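PDB 3FOT: trichothecene 15-O-acetyltransferase TRI3 from Fusarium sporotrichioides, which acetylates the 15-hydroxyl group of trichothecene intermediates, using acetyl-coenzyme A, during the biosynthesis of mycotoxins such as T-2 toxin. Local coordinates for residues A[311-316]-A[512-517]; A[200-205]-A[444-449]. One frame throughout, in Å; residues are numbered along the deposited sequence.

Contact 1: residues A[311-316]-A[512-517]; sequences QAAIVL and EFMLAF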
ATOM      1  N   GLN A 311     -16.323  -2.690  -4.320  1.00  9.65           N
ATOM      2  CA  GLN A 311     -16.406  -1.653  -5.346  1.00 10.24           C
ATOM      3  C   GLN A 311     -17.872  -1.352  -5.733  1.00  9.64           C
ATOM      4  O   GLN A 311     -18.241  -0.189  -5.967  1.00  8.93           O
ATOM      5  CB  GLN A 311     -15.554  -2.048  -6.563  1.00 10.76           C
ATOM      6  CG  GLN A 311     -15.662  -1.080  -7.748  1.00 11.23           C
ATOM      7  CD  GLN A 311     -15.025   0.272  -7.495  1.00 12.21           C
ATOM      8  OE1 GLN A 311     -13.880   0.511  -7.924  1.00 13.19           O
ATOM      9  NE2 GLN A 311     -15.759   1.174  -6.823  1.00 10.12           N
ATOM     10  N   ALA A 312     -18.691  -2.404  -5.813  1.00  9.21           N
ATOM     11  CA  ALA A 312     -20.120  -2.266  -6.058  1.00  9.52           C
ATOM     12  C   ALA A 312     -20.804  -1.419  -4.958  1.00  9.54           C
ATOM     13  O   ALA A 312     -21.590  -0.500  -5.247  1.00 10.56           O
ATOM     14  CB  ALA A 312     -20.752  -3.656  -6.149  1.00  9.34           C
ATOM     15  N   ALA A 313     -20.491  -1.732  -3.701  1.00  9.12           N
ATOM     16  CA  ALA A 313     -21.102  -1.072  -2.558  1.00  9.13           C
ATOM     17  C   ALA A 313     -20.688   0.411  -2.486  1.00  9.64           C
ATOM     18  O   ALA A 313     -21.495   1.296  -2.129  1.00  9.61           O
ATOM     19  CB  ALA A 313     -20.724  -1.825  -1.274  1.00  9.33           C
ATOM     20  N   ILE A 314     -19.439   0.671  -2.868  1.00  9.33           N
ATOM     21  CA  ILE A 314     -18.928   2.039  -2.988  1.00 10.17           C
ATOM     22  C   ILE A 314     -19.795   2.869  -3.934  1.00 10.18           C
ATOM     23  O   ILE A 314     -20.179   4.007  -3.620  1.00 10.82           O
ATOM     24  CB  ILE A 314     -17.438   2.027  -3.414  1.00  9.81           C
ATOM     25  CG1 ILE A 314     -16.609   1.590  -2.191  1.00 10.20           C
ATOM     26  CG2 ILE A 314     -16.991   3.388  -3.976  1.00 11.80           C
ATOM     27  CD1 ILE A 314     -15.148   1.190  -2.521  1.00 11.13           C
ATOM     28  N   VAL A 315     -20.088   2.276  -5.090  1.00 10.51           N
ATOM     29  CA  VAL A 315     -20.919   2.919  -6.121  1.00 10.95           C
ATOM     30  C   VAL A 315     -22.356   3.105  -5.654  1.00 10.86           C
ATOM     31  O   VAL A 315     -22.894   4.219  -5.740  1.00 10.27           O
ATOM     32  CB  VAL A 315     -20.788   2.182  -7.466  1.00 10.47           C
ATOM     33  CG1 VAL A 315     -21.803   2.697  -8.487  1.00 11.54           C
ATOM     34  CG2 VAL A 315     -19.375   2.425  -8.000  1.00 12.57           C
ATOM     35  N   LEU A 316     -22.956   2.062  -5.078  1.00 10.85           N
ATOM     36  CA  LEU A 316     -24.330   2.207  -4.545  1.00 11.32           C
ATOM     37  C   LEU A 316     -24.403   3.254  -3.435  1.00 11.11           C
ATOM     38  O   LEU A 316     -25.365   4.037  -3.370  1.00 11.34           O
ATOM     39  CB  LEU A 316     -24.902   0.863  -4.047  1.00 11.11           C
ATOM     40  CG  LEU A 316     -25.716   0.046  -5.088  1.00 13.17           C
ATOM     41  CD1 LEU A 316     -24.940  -0.239  -6.353  1.00 11.88           C
ATOM     42  CD2 LEU A 316     -26.208  -1.271  -4.492  1.00 12.49           C
ATOM     43  N   GLU A 512     -23.061  -1.319   5.150  1.00 11.12           N
ATOM     44  CA  GLU A 512     -24.447  -1.764   5.135  1.00 12.98           C
ATOM     45  C   GLU A 512     -24.822  -2.480   3.828  1.00 11.35           C
ATOM     46  O   GLU A 512     -25.481  -3.528   3.854  1.00 11.40           O
ATOM     47  CB  GLU A 512     -25.391  -0.597   5.426  1.00 12.70           C
ATOM     48  CG  GLU A 512     -26.817  -1.053   5.725  1.00 15.50           C
ATOM     49  CD  GLU A 512     -27.763   0.086   6.086  1.00 16.47           C
ATOM     50  OE1 GLU A 512     -27.287   1.240   6.250  1.00 19.92           O
ATOM     51  OE2 GLU A 512     -28.986  -0.187   6.199  1.00 16.40           O
ATOM     52  N   PHE A 513     -24.427  -1.923   2.679  1.00 11.39           N
ATOM     53  CA  PHE A 513     -24.710  -2.612   1.409  1.00 10.63           C
ATOM     54  C   PHE A 513     -23.985  -3.953   1.286  1.00 10.75           C
ATOM     55  O   PHE A 513     -24.561  -4.925   0.813  1.00 10.73           O
ATOM     56  CB  PHE A 513     -24.378  -1.742   0.196  1.00 10.03           C
ATOM     57  CG  PHE A 513     -25.379  -0.653  -0.079  1.00 11.30           C
ATOM     58  CD1 PHE A 513     -26.741  -0.952  -0.269  1.00 10.80           C
ATOM     59  CD2 PHE A 513     -24.949   0.679  -0.207  1.00 11.11           C
ATOM     60  CE1 PHE A 513     -27.673   0.058  -0.571  1.00 10.31           C
ATOM     61  CE2 PHE A 513     -25.882   1.703  -0.500  1.00 10.63           C
ATOM     62  CZ  PHE A 513     -27.242   1.388  -0.672  1.00 11.10           C
ATOM     63  N   MET A 514     -22.713  -4.001   1.690  1.00 10.56           N
ATOM     64  CA  MET A 514     -21.996  -5.282   1.711  1.00 10.62           C
ATOM     65  C   MET A 514     -22.736  -6.327   2.547  1.00 10.70           C
ATOM     66  O   MET A 514     -22.897  -7.501   2.131  1.00 10.91           O
ATOM     67  CB  MET A 514     -20.566  -5.066   2.227  1.00 10.49           C
ATOM     68  CG  MET A 514     -19.710  -4.304   1.201  1.00 11.25           C
ATOM     69  SD  MET A 514     -18.099  -3.932   1.888  1.00 13.99           S
ATOM     70  CE  MET A 514     -17.324  -5.564   1.869  1.00 13.29           C
ATOM     71  N   LEU A 515     -23.190  -5.915   3.721  1.00 10.09           N
ATOM     72  CA  LEU A 515     -23.862  -6.826   4.634  1.00 11.12           C
ATOM     73  C   LEU A 515     -25.190  -7.285   4.061  1.00 11.19           C
ATOM     74  O   LEU A 515     -25.614  -8.432   4.268  1.00 11.61           O
ATOM     75  CB  LEU A 515     -24.031  -6.185   6.019  1.00 10.47           C
ATOM     76  CG  LEU A 515     -22.717  -6.057   6.799  1.00  9.91           C
ATOM     77  CD1 LEU A 515     -22.951  -5.161   8.018  1.00 11.65           C
ATOM     78  CD2 LEU A 515     -22.153  -7.447   7.199  1.00 10.67           C
ATOM     79  N   ALA A 516     -25.811  -6.403   3.291  1.00 11.12           N
ATOM     80  CA  ALA A 516     -27.086  -6.711   2.648  1.00 11.03           C
ATOM     81  C   ALA A 516     -26.970  -7.832   1.618  1.00 11.28           C
ATOM     82  O   ALA A 516     -27.963  -8.436   1.245  1.00 12.71           O
ATOM     83  CB  ALA A 516     -27.697  -5.420   2.016  1.00 10.58           C
ATOM     84  N   PHE A 517     -25.755  -8.113   1.164  1.00 10.45           N
ATOM     85  CA  PHE A 517     -25.539  -9.127   0.146  1.00 10.74           C
ATOM     86  C   PHE A 517     -25.566 -10.525   0.749  1.00 11.17           C
ATOM     87  O   PHE A 517     -25.630 -11.511   0.009  1.00 11.85           O
ATOM     88  CB  PHE A 517     -24.178  -8.903  -0.511  1.00 10.45           C
ATOM     89  CG  PHE A 517     -24.064  -9.429  -1.891  1.00 10.37           C
ATOM     90  CD1 PHE A 517     -24.839  -8.876  -2.915  1.00 11.21           C
ATOM     91  CD2 PHE A 517     -23.123 -10.419  -2.208  1.00 11.26           C
ATOM     92  CE1 PHE A 517     -24.703  -9.321  -4.233  1.00  9.31           C
ATOM     93  CE2 PHE A 517     -22.968 -10.869  -3.515  1.00 12.47           C
ATOM     94  CZ  PHE A 517     -23.768 -10.313  -4.548  1.00 11.04           C
TER
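In the second half of this BAHD-type acyltransferase, helix 306-321 packs against the C-terminal helix 500-516, and Ala313 and Leu316 meet Phe513 and Met514 where the two cross. The short segments run at 125° between their N-to-C directions, with their axes 9.0 Å apart at closest approach. A small residue suits this point: Ala313 puts only a methyl between the helices, and its CA is 5.6 Å from the CA of Phe513. Ala313 CB touches two neighbours in succession on the facing helix, lying 3.6 Å from Met514 CG and 3.9 Å from Phe513 CB.

Phe513 carries most of the remaining contact. With CG anti to the carbonyl carbon (chi1 -76°), its ring reaches past Ala313 to Leu316. There the CB methylene, rather than the branched end of the leucine, forms a CH-pi contact: Leu316 CB lies 4.0 Å from the centroid of the Phe513 ring, 19° from the ring normal and displaced toward the rim, over the CD2-CE2 bond. Phe513 CE2 also comes within 3.6 Å of the Leu316 carbonyl carbon, so the ring packs on helix backbone as well as on side chain.

The BAHD fold has two similar alpha/beta domains, and here two helices of one of them join through apolar surface; all four touching residues are buried. Helix 379-401 and the loop before it supply further neighbours: Leu316 rests on Ile371, Val373 and Leu386, while His375 stacks with the Phe513 ring. Met514 suits the other flank because its unbranched chain can bend. Extended through chi2 and bent at chi3, it continues along helix 306-321 to Ile306 and Thr310.

Contact 2: residues A[200-205]-A[444-449]; sequences DLFRLV and RFIPHE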
ATOM      1  N   ASP A 200       9.066 -10.430   6.260  1.00  7.78           N
ATOM      2  CA  ASP A 200      10.484 -10.832   6.329  1.00  8.47           C
ATOM      3  C   ASP A 200      11.094 -10.470   7.676  1.00  8.26           C
ATOM      4  O   ASP A 200      11.791 -11.271   8.274  1.00  7.98           O
ATOM      5  CB  ASP A 200      11.291 -10.159   5.206  1.00  8.56           C
ATOM      6  CG  ASP A 200      10.894 -10.659   3.814  1.00 12.64           C
ATOM      7  OD1 ASP A 200      10.380 -11.790   3.688  1.00 13.78           O
ATOM      8  OD2 ASP A 200      11.073  -9.907   2.845  1.00 12.72           O
ATOM      9  N   LEU A 201      10.855  -9.236   8.143  1.00  8.19           N
ATOM     10  CA  LEU A 201      11.332  -8.819   9.467  1.00  8.16           C
ATOM     11  C   LEU A 201      10.785  -9.718  10.570  1.00  8.14           C
ATOM     12  O   LEU A 201      11.518 -10.081  11.492  1.00  8.00           O
ATOM     13  CB  LEU A 201      10.947  -7.355   9.752  1.00  8.86           C
ATOM     14  CG  LEU A 201      11.697  -6.309   8.912  1.00  8.56           C
ATOM     15  CD1 LEU A 201      11.096  -4.923   9.189  1.00 10.61           C
ATOM     16  CD2 LEU A 201      13.221  -6.334   9.244  1.00  9.62           C
ATOM     17  N   PHE A 202       9.505 -10.072  10.490  1.00  8.17           N
ATOM     18  CA  PHE A 202       8.901 -10.950  11.518  1.00  7.86           C
ATOM     19  C   PHE A 202       9.507 -12.353  11.494  1.00  8.90           C
ATOM     20  O   PHE A 202       9.676 -12.977  12.559  1.00  9.38           O
ATOM     21  CB  PHE A 202       7.363 -11.003  11.403  1.00  7.89           C
ATOM     22  CG  PHE A 202       6.664  -9.736  11.840  1.00  8.81           C
ATOM     23  CD1 PHE A 202       7.373  -8.642  12.384  1.00  7.69           C
ATOM     24  CD2 PHE A 202       5.273  -9.645  11.749  1.00  7.69           C
ATOM     25  CE1 PHE A 202       6.697  -7.474  12.811  1.00  7.79           C
ATOM     26  CE2 PHE A 202       4.601  -8.472  12.166  1.00 10.07           C
ATOM     27  CZ  PHE A 202       5.313  -7.405  12.707  1.00  8.37           C
ATOM     28  N   ARG A 203       9.861 -12.838  10.308  1.00  8.71           N
ATOM     29  CA  ARG A 203      10.615 -14.092  10.203  1.00  9.42           C
ATOM     30  C   ARG A 203      12.029 -13.938  10.795  1.00  9.13           C
ATOM     31  O   ARG A 203      12.429 -14.682  11.687  1.00  9.69           O
ATOM     32  CB  ARG A 203      10.706 -14.523   8.745  1.00 10.65           C
ATOM     33  CG  ARG A 203      11.831 -15.536   8.479  1.00 10.24           C
ATOM     34  CD  ARG A 203      11.768 -15.960   7.016  1.00 13.54           C
ATOM     35  NE  ARG A 203      11.780 -14.871   6.017  1.00 13.34           N
ATOM     36  CZ  ARG A 203      12.872 -14.361   5.445  1.00 15.97           C
ATOM     37  NH1 ARG A 203      12.749 -13.410   4.524  1.00 14.31           N
ATOM     38  NH2 ARG A 203      14.099 -14.809   5.767  1.00 14.70           N
ATOM     39  N   LEU A 204      12.756 -12.949  10.309  1.00  8.95           N
ATOM     40  CA  LEU A 204      14.181 -12.750  10.643  1.00  8.87           C
ATOM     41  C   LEU A 204      14.405 -12.456  12.111  1.00  9.32           C
ATOM     42  O   LEU A 204      15.376 -12.942  12.708  1.00  9.83           O
ATOM     43  CB  LEU A 204      14.793 -11.668   9.757  1.00  8.75           C
ATOM     44  CG  LEU A 204      14.916 -12.054   8.276  1.00  8.31           C
ATOM     45  CD1 LEU A 204      15.111 -10.819   7.419  1.00  9.06           C
ATOM     46  CD2 LEU A 204      16.073 -13.089   8.074  1.00 12.23           C
ATOM     47  N   VAL A 205      13.495 -11.711  12.734  1.00  9.54           N
ATOM     48  CA  VAL A 205      13.716 -11.348  14.145  1.00  9.81           C
ATOM     49  C   VAL A 205      13.690 -12.611  15.044  1.00 10.32           C
ATOM     50  O   VAL A 205      14.297 -12.625  16.129  1.00 10.26           O
ATOM     51  CB  VAL A 205      12.732 -10.241  14.597  1.00 10.84           C
ATOM     52  CG1 VAL A 205      11.349 -10.858  14.820  1.00 10.94           C
ATOM     53  CG2 VAL A 205      13.261  -9.521  15.854  1.00 11.26           C
ATOM     54  N   ARG A 444      -0.885 -13.624   2.878  1.00 12.34           N
ATOM     55  CA  ARG A 444       0.023 -13.808   1.767  1.00 13.66           C
ATOM     56  C   ARG A 444       1.418 -13.332   2.117  1.00 12.81           C
ATOM     57  O   ARG A 444       2.387 -13.844   1.588  1.00 13.51           O
ATOM     58  CB  ARG A 444      -0.479 -13.061   0.516  1.00 12.68           C
ATOM     59  CG  ARG A 444      -1.812 -13.543  -0.019  1.00 16.87           C
ATOM     60  CD  ARG A 444      -2.108 -12.862  -1.363  1.00 16.24           C
ATOM     61  NE  ARG A 444      -2.497 -11.470  -1.142  1.00 24.32           N
ATOM     62  CZ  ARG A 444      -2.439 -10.495  -2.049  1.00 27.51           C
ATOM     63  NH1 ARG A 444      -1.962 -10.718  -3.273  1.00 26.22           N
ATOM     64  NH2 ARG A 444      -2.822  -9.275  -1.699  1.00 29.02           N
ATOM     65  N   PHE A 445       1.518 -12.344   3.008  1.00 12.08           N
ATOM     66  CA  PHE A 445       2.771 -11.626   3.211  1.00 11.56           C
ATOM     67  C   PHE A 445       3.331 -11.624   4.626  1.00 10.79           C
ATOM     68  O   PHE A 445       4.540 -11.508   4.794  1.00 10.71           O
ATOM     69  CB  PHE A 445       2.574 -10.172   2.791  1.00 12.30           C
ATOM     70  CG  PHE A 445       1.904 -10.023   1.461  1.00 13.74           C
ATOM     71  CD1 PHE A 445       2.427 -10.648   0.342  1.00 15.29           C
ATOM     72  CD2 PHE A 445       0.741  -9.270   1.343  1.00 16.71           C
ATOM     73  CE1 PHE A 445       1.811 -10.521  -0.902  1.00 17.43           C
ATOM     74  CE2 PHE A 445       0.107  -9.135   0.093  1.00 17.25           C
ATOM     75  CZ  PHE A 445       0.658  -9.766  -1.022  1.00 15.71           C
ATOM     76  N   ILE A 446       2.457 -11.702   5.628  1.00 10.05           N
ATOM     77  CA  ILE A 446       2.862 -11.475   7.038  1.00  9.63           C
ATOM     78  C   ILE A 446       2.411 -12.682   7.851  1.00  9.76           C
ATOM     79  O   ILE A 446       1.275 -13.120   7.712  1.00 10.00           O
ATOM     80  CB  ILE A 446       2.236 -10.169   7.582  1.00  9.46           C
ATOM     81  CG1 ILE A 446       2.783  -8.978   6.779  1.00 10.13           C
ATOM     82  CG2 ILE A 446       2.483  -9.988   9.086  1.00  9.48           C
ATOM     83  CD1 ILE A 446       2.018  -7.677   7.000  1.00  9.93           C
ATOM     84  N   PRO A 447       3.292 -13.209   8.721  1.00  9.67           N
ATOM     85  CA  PRO A 447       2.876 -14.371   9.501  1.00  9.40           C
ATOM     86  C   PRO A 447       1.943 -14.053  10.671  1.00  9.23           C
ATOM     87  O   PRO A 447       1.941 -12.941  11.198  1.00  9.45           O
ATOM     88  CB  PRO A 447       4.198 -14.929  10.036  1.00  9.26           C
ATOM     89  CG  PRO A 447       5.103 -13.732  10.137  1.00  9.72           C
ATOM     90  CD  PRO A 447       4.674 -12.783   9.026  1.00  9.34           C
ATOM     91  N   HIS A 448       1.164 -15.044  11.099  1.00  9.17           N
ATOM     92  CA  HIS A 448       0.313 -14.845  12.285  1.00  8.87           C
ATOM     93  C   HIS A 448       1.096 -14.668  13.589  1.00  8.89           C
ATOM     94  O   HIS A 448       0.581 -14.060  14.556  1.00  9.78           O
ATOM     95  CB  HIS A 448      -0.612 -16.029  12.478  1.00  9.47           C
ATOM     96  CG  HIS A 448      -1.811 -16.021  11.586  1.00 11.26           C
ATOM     97  ND1 HIS A 448      -2.707 -17.072  11.557  1.00 12.07           N
ATOM     98  CD2 HIS A 448      -2.258 -15.114  10.684  1.00 12.18           C
ATOM     99  CE1 HIS A 448      -3.681 -16.788  10.706  1.00 12.34           C
ATOM    100  NE2 HIS A 448      -3.423 -15.617  10.149  1.00 13.43           N
ATOM    101  N   GLU A 449       2.304 -15.221  13.643  1.00  9.33           N
ATOM    102  CA  GLU A 449       3.125 -15.108  14.850  1.00 10.79           C
ATOM    103  C   GLU A 449       4.576 -14.830  14.532  1.00 10.41           C
ATOM    104  O   GLU A 449       5.087 -15.189  13.447  1.00 11.44           O
ATOM    105  CB  GLU A 449       3.053 -16.382  15.725  1.00 11.12           C
ATOM    106  CG  GLU A 449       1.669 -16.866  16.119  1.00 14.39           C
ATOM    107  CD  GLU A 449       1.051 -17.844  15.128  1.00 17.90           C
ATOM    108  OE1 GLU A 449       1.757 -18.377  14.242  1.00 21.66           O
ATOM    109  OE2 GLU A 449      -0.161 -18.099  15.261  1.00 19.16           O
TER
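Phe202, on helix 191-205, packs against Ile446 and Pro447 in the loop that leads from strand 435-441 to strand 449-452. This loop passes from the four-stranded sheet that has strand 435-441 on its outside to the six-stranded one edged by strand 449-452. The contact thus packs the connecting loop against helix 191-205, whose Phe202 also touches the six-stranded sheet.

The tighter part is formed by the phenylalanine and its two partners. Phe202 CB is directed toward the loop, and with CG anti to the carbonyl carbon (chi1 -72°) the ring also meets Val462 of strand 457-469. Ile446 offers its CG2 methyl, which lies 3.9 Å from Phe202 CD2 and 4.0 Å from Phe202 CE2, touching that one side of the ring obliquely. Pro447 comes in nearer the root of the side chain: its CG is 3.8 Å from Phe202 CB, and its CD lies at the ring edge, 4.2 Å from Phe202 CD2. Proline limits the backbone freedom of the loop at this point, and its ring presents CG and CD as a compact apolar ridge.

Toward solvent the packing thins. Pro447 is only partly buried, with a sulfate ion about 4 Å from its side chain, and exposed Arg203 leads away from the loop. It turns back to its own helix, where Arg203 NH1 gives buried Asp200 OD1 a 3.0 Å hydrogen bond within a salt bridge, approaching from above the carboxylate plane. Glu88 is a second acidic partner of NH1, and Tyr354 binds the other oxygen of Asp200. With Asp200 and Arg203 engaged by each other, Glu88 and Tyr354, neither bonds to the loop, and the contact itself rests on apolar shape and burial, a join without directional bonds.

How the contacts relate
Both contacts are apolar and centre on a phenylalanine, but they hold different elements about 33 Å apart between centres, and their nearest atoms are about 15 Å apart. Contact 1 joins two helices and all its touching residues are buried, although it lies farther from the centre of the molecule, about 23 Å against 17 Å for contact 2. Contact 2 sets a helix against an irregular loop and runs out to a partly exposed proline. The touching residues are apolar in each, yet contact 2 has a salt bridge lying beside it on the helix, whereas none links residues within the segments of contact 1. Along the sequence their segments alternate.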